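Local atomic coordinates of glycosyl hydrolases family 2, sugar binding domain protein (Bacteroides uniformis str. 3978 T3 ii, PDB entry 6D1P), a protein that probably hydrolyses beta-glucuronides, acting as a family 2 glycoside hydrolase of a human gut bacterium. Residues V83-G88 against D183-G188; E76-P81 against D580-L585. All blocks are in the same frame, centred on the assembly; numbering follows the deposited sequence.

Contact 1 and contact 2 lie side by side, with centres about 8 Å apart. The loop between strands 65-67 and 89-96 supplies the first segment of each. Contact 1 stays within the sugar-binding domain, where this loop meets the loop that precedes strand 194-199. Contact 2 runs from the same loop to strand 581-582 in the TIM barrel domain. Along the chain, contact 1 is nested inside the long span that contact 2 closes. One potassium ion and one of its waters belong to both. Asp183 OD1 probably hydrogen-bonds to Thr583 OG1, at 2.7 Å. Contact 2 seats the sugar-binding domain against the barrel, and contact 1 ties the loop to its own domain. Both touch the second subunit.

Contact 1 of 2, residues V83-G88 against D183-G188; sequences VNYYQG and DFNLYG. With K (potassium ion), chain J.
Leu186 N donates a hydrogen bond to Tyr85 OH, 3.1 Å long with an N-H...O angle of 152°. It joins two irregular loops of the family 2 sugar-binding domain, which is built as a beta sandwich. The Tyr85 ring reaches across from residues 83-88. Its CG sits between the backbone N and the carbonyl carbon (chi1 83°), which turns the ring toward the other loop.

Asn185 lies over one face. Its CB makes a CH-pi contact, 4.2 Å from the centroid of the Tyr85 ring. The end of its amide reaches over the ring centre, with the amide and ring planes 64° apart. The opposite face is met by Gln87 CG, which stands 3.7 Å above the plane of the Tyr85 ring toward its rim. At the edge, in the ring plane, Leu186 O lies 3.7 Å from Tyr85 CE1. The ring is therefore held on both faces, at an edge and at its hydroxyl.

A phenylalanine in place of Tyr85 would probably leave Leu186 N without its acceptor and lose the direct polar tie between the loops.

A water gives a second link. It donates to Leu186 O at 2.6 Å and accepts from Gln87 NE2 at 3.0 Å. Gln87 NE2 also bonds to Asp180, while Gln87 OE1 bonds to Gln40 of the second subunit.

The base of Tyr85 is tied to the potassium site. Val83 O binds the ion at 2.8 Å, and Tyr85 N donates at 2.8 Å to a water that is itself a ligand of the ion.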
# COMPACT_ATOMS: atom_id res chain seq x y z
N VAL A 83 9.92 -0.36 1.90
CA VAL A 83 8.81 -0.71 1.03
C VAL A 83 9.17 -0.42 -0.42
O VAL A 83 10.01 0.44 -0.72
CB VAL A 83 7.52 0.05 1.41
CG1 VAL A 83 7.05 -0.34 2.80
CG2 VAL A 83 7.78 1.52 1.36
N ASN A 84 8.54 -1.15 -1.33
CA ASN A 84 8.57 -0.73 -2.72
C ASN A 84 7.64 0.46 -2.90
O ASN A 84 6.51 0.44 -2.42
CB ASN A 84 8.12 -1.86 -3.63
CG ASN A 84 8.93 -3.12 -3.46
OD1 ASN A 84 10.17 -3.08 -3.39
ND2 ASN A 84 8.23 -4.26 -3.40
N TYR A 85 8.11 1.48 -3.62
CA TYR A 85 7.26 2.64 -3.82
C TYR A 85 6.00 2.23 -4.56
O TYR A 85 6.01 1.31 -5.37
CB TYR A 85 8.03 3.75 -4.57
CG TYR A 85 8.10 3.67 -6.09
CD1 TYR A 85 7.37 4.55 -6.88
CD2 TYR A 85 8.95 2.77 -6.73
CE1 TYR A 85 7.45 4.52 -8.26
CE2 TYR A 85 9.04 2.73 -8.12
CZ TYR A 85 8.29 3.62 -8.88
OH TYR A 85 8.35 3.61 -10.25
N TYR A 86 4.89 2.89 -4.22
CA TYR A 86 3.58 2.44 -4.65
C TYR A 86 3.41 2.63 -6.16
O TYR A 86 3.68 3.71 -6.70
CB TYR A 86 2.49 3.20 -3.88
CG TYR A 86 1.11 2.89 -4.37
CD1 TYR A 86 0.44 1.73 -3.95
CD2 TYR A 86 0.47 3.72 -5.27
CE1 TYR A 86 -0.83 1.43 -4.40
CE2 TYR A 86 -0.80 3.43 -5.74
CZ TYR A 86 -1.45 2.28 -5.29
OH TYR A 86 -2.70 1.99 -5.76
N GLN A 87 2.96 1.58 -6.85
CA GLN A 87 2.75 1.63 -8.31
C GLN A 87 1.38 1.05 -8.60
O GLN A 87 1.20 -0.18 -8.65
CB GLN A 87 3.85 0.87 -9.07
CG GLN A 87 5.20 1.50 -8.96
CD GLN A 87 6.26 0.74 -9.73
OE1 GLN A 87 6.66 -0.37 -9.35
NE2 GLN A 87 6.72 1.32 -10.81
N GLY A 88 0.40 1.93 -8.80
CA GLY A 88 -0.97 1.52 -8.90
C GLY A 88 -1.93 2.68 -9.03
O GLY A 88 -1.54 3.82 -9.29
N ASP A 183 16.46 4.71 -13.85
CA ASP A 183 17.03 5.10 -12.56
C ASP A 183 16.31 6.31 -11.94
O ASP A 183 16.93 7.23 -11.39
CB ASP A 183 18.52 5.35 -12.75
CG ASP A 183 19.28 5.53 -11.44
OD1 ASP A 183 19.01 4.79 -10.46
OD2 ASP A 183 20.18 6.40 -11.41
N PHE A 184 14.98 6.33 -12.02
CA PHE A 184 14.16 7.31 -11.33
C PHE A 184 12.78 6.70 -11.12
O PHE A 184 12.45 5.67 -11.72
CB PHE A 184 14.09 8.64 -12.11
CG PHE A 184 13.48 8.52 -13.49
CD1 PHE A 184 14.27 8.17 -14.59
CD2 PHE A 184 12.14 8.79 -13.70
CE1 PHE A 184 13.73 8.07 -15.88
CE2 PHE A 184 11.58 8.69 -14.99
CZ PHE A 184 12.39 8.33 -16.08
N ASN A 185 11.99 7.31 -10.24
CA ASN A 185 10.63 6.80 -9.99
C ASN A 185 9.71 7.26 -11.11
O ASN A 185 9.82 8.39 -11.58
CB ASN A 185 10.06 7.28 -8.66
CG ASN A 185 10.89 6.83 -7.46
OD1 ASN A 185 11.57 7.65 -6.82
ND2 ASN A 185 10.82 5.55 -7.13
N LEU A 186 8.82 6.36 -11.54
CA LEU A 186 7.66 6.71 -12.37
C LEU A 186 6.57 7.12 -11.40
O LEU A 186 5.73 6.31 -10.98
CB LEU A 186 7.22 5.55 -13.26
CG LEU A 186 7.91 5.28 -14.61
CD1 LEU A 186 9.43 5.17 -14.48
CD2 LEU A 186 7.34 4.01 -15.28
N TYR A 187 6.57 8.41 -11.06
CA TYR A 187 5.72 8.95 -10.02
C TYR A 187 4.24 8.91 -10.42
O TYR A 187 3.89 8.97 -11.59
CB TYR A 187 6.14 10.39 -9.72
CG TYR A 187 7.32 10.52 -8.79
CD1 TYR A 187 7.32 9.86 -7.57
CD2 TYR A 187 8.43 11.28 -9.14
CE1 TYR A 187 8.39 9.98 -6.70
CE2 TYR A 187 9.52 11.41 -8.27
CZ TYR A 187 9.49 10.75 -7.04
OH TYR A 187 10.53 10.84 -6.15
N GLY A 188 3.38 8.82 -9.41
CA GLY A 188 1.94 8.82 -9.63
C GLY A 188 1.28 10.05 -9.02
O GLY A 188 1.76 10.60 -8.03
K K J . 11.20 2.89 -1.32
O HOH W 1 10.83 1.87 -3.96
O HOH W 2 5.25 3.83 -11.69

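Contact 2 of 2, residues E76-P81 against D580-L585; sequences EDAVDP and DFSTPL. With K (potassium ion), chain J; NA (sodium ion), chain C.
No aromatic ring or other flat side-chain group bridges this contact; Ser582 instead meets Ala78 and Val79 with its short side chain. Phe581, next to Ser582, starts away from residues 76-81, and its ring edge lies near the Asp183 carbonyl and Phe184. The joint lies where a loop of the sugar-binding domain meets short strand 581-582 of the TIM barrel domain.

With chi1 at 176°, Ser582 OG points opposite the backbone N, which brings it up against two methyl groups. OG lies 3.3 Å from Ala78 CB and 3.4 Å from Val79 CG1. Ser582 CB adds a contact of 3.5 Å to Val79 CG1. The hydroxyl finds its polar partner in the amide of Asn185.

Each segment also binds a cation. Asp77 O, Ala78 O and Asp80 O bind potassium at 2.8 to 2.9 Å; Val83 O also binds it. The loop thus curls around the ion. On the barrel side Asp580 O binds a sodium ion at 2.7 Å, together with Asp333.

These four carbonyls go to the ions, and the Ser582 hydroxyl goes to Asn185. The two segments share no hydrogen bond, so their direct contact rests on close fit of small side chains.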
# COMPACT_ATOMS: atom_id res chain seq x y z
N GLU A 76 6.32 10.15 0.26
CA GLU A 76 7.19 9.57 1.27
C GLU A 76 7.73 8.20 0.90
O GLU A 76 8.88 7.89 1.23
CB GLU A 76 6.46 9.46 2.62
CG GLU A 76 6.65 10.68 3.51
CD GLU A 76 6.32 10.40 4.99
OE1 GLU A 76 6.46 11.35 5.82
OE2 GLU A 76 5.93 9.25 5.31
N ASP A 77 6.94 7.34 0.24
CA ASP A 77 7.38 5.96 0.12
C ASP A 77 8.44 5.77 -0.96
O ASP A 77 9.04 4.69 -1.02
CB ASP A 77 6.16 5.01 -0.09
CG ASP A 77 5.56 5.05 -1.51
OD1 ASP A 77 5.94 5.87 -2.37
OD2 ASP A 77 4.66 4.23 -1.78
N ALA A 78 8.73 6.80 -1.78
CA ALA A 78 9.83 6.65 -2.73
C ALA A 78 11.13 6.33 -2.01
O ALA A 78 11.91 5.50 -2.47
CB ALA A 78 10.00 7.91 -3.60
N VAL A 79 11.37 6.96 -0.86
CA VAL A 79 12.62 6.78 -0.13
C VAL A 79 12.43 6.04 1.19
O VAL A 79 13.40 5.86 1.92
CB VAL A 79 13.34 8.12 0.11
CG1 VAL A 79 13.74 8.79 -1.24
CG2 VAL A 79 12.49 9.06 0.96
N ASP A 80 11.22 5.60 1.51
CA ASP A 80 11.03 4.72 2.65
C ASP A 80 11.90 3.48 2.45
O ASP A 80 11.70 2.75 1.48
CB ASP A 80 9.58 4.31 2.77
CG ASP A 80 9.28 3.49 4.03
OD1 ASP A 80 10.06 2.56 4.40
OD2 ASP A 80 8.25 3.80 4.65
N PRO A 81 12.85 3.20 3.35
CA PRO A 81 13.80 2.10 3.08
C PRO A 81 13.19 0.72 3.12
O PRO A 81 13.86 -0.24 2.71
CB PRO A 81 14.84 2.27 4.21
CG PRO A 81 14.03 2.86 5.33
CD PRO A 81 13.05 3.80 4.68
N ASP A 580 20.56 15.38 -5.25
CA ASP A 580 20.17 14.03 -4.84
C ASP A 580 18.69 13.82 -5.11
O ASP A 580 17.87 14.68 -4.79
CB ASP A 580 20.45 13.83 -3.35
CG ASP A 580 21.92 13.69 -3.04
OD1 ASP A 580 22.73 13.80 -3.98
OD2 ASP A 580 22.26 13.47 -1.84
N PHE A 581 18.35 12.68 -5.70
CA PHE A 581 16.96 12.41 -6.03
C PHE A 581 16.67 10.94 -5.78
O PHE A 581 17.58 10.11 -5.72
CB PHE A 581 16.66 12.78 -7.49
CG PHE A 581 17.32 11.87 -8.47
CD1 PHE A 581 18.61 12.11 -8.90
CD2 PHE A 581 16.64 10.73 -8.95
CE1 PHE A 581 19.23 11.26 -9.79
CE2 PHE A 581 17.25 9.88 -9.84
CZ PHE A 581 18.55 10.14 -10.28
N SER A 582 15.39 10.63 -5.63
CA SER A 582 15.00 9.26 -5.32
C SER A 582 15.02 8.38 -6.56
O SER A 582 14.58 8.78 -7.65
CB SER A 582 13.61 9.22 -4.70
OG SER A 582 13.21 7.87 -4.48
N THR A 583 15.50 7.15 -6.39
CA THR A 583 15.47 6.17 -7.45
C THR A 583 15.06 4.83 -6.86
O THR A 583 15.51 4.48 -5.76
CB THR A 583 16.82 6.03 -8.14
OG1 THR A 583 16.78 4.88 -9.00
CG2 THR A 583 17.93 5.86 -7.12
N PRO A 584 14.22 4.06 -7.56
CA PRO A 584 13.78 2.78 -7.01
C PRO A 584 14.85 1.72 -7.07
O PRO A 584 14.69 0.67 -6.45
CB PRO A 584 12.57 2.40 -7.89
CG PRO A 584 12.88 3.07 -9.21
CD PRO A 584 13.64 4.33 -8.89
N LEU A 585 15.94 1.99 -7.80
CA LEU A 585 16.93 0.98 -8.15
C LEU A 585 18.00 0.78 -7.11
O LEU A 585 18.74 -0.20 -7.18
CB LEU A 585 17.60 1.34 -9.47
CG LEU A 585 16.70 1.54 -10.68
CD1 LEU A 585 17.56 1.63 -11.89
CD2 LEU A 585 15.65 0.41 -10.81
K K J . 11.20 2.89 -1.32
NA NA C . 15.97 15.90 -6.20
O HOH W 3 16.59 16.61 -8.85
O HOH W 1 10.83 1.87 -3.96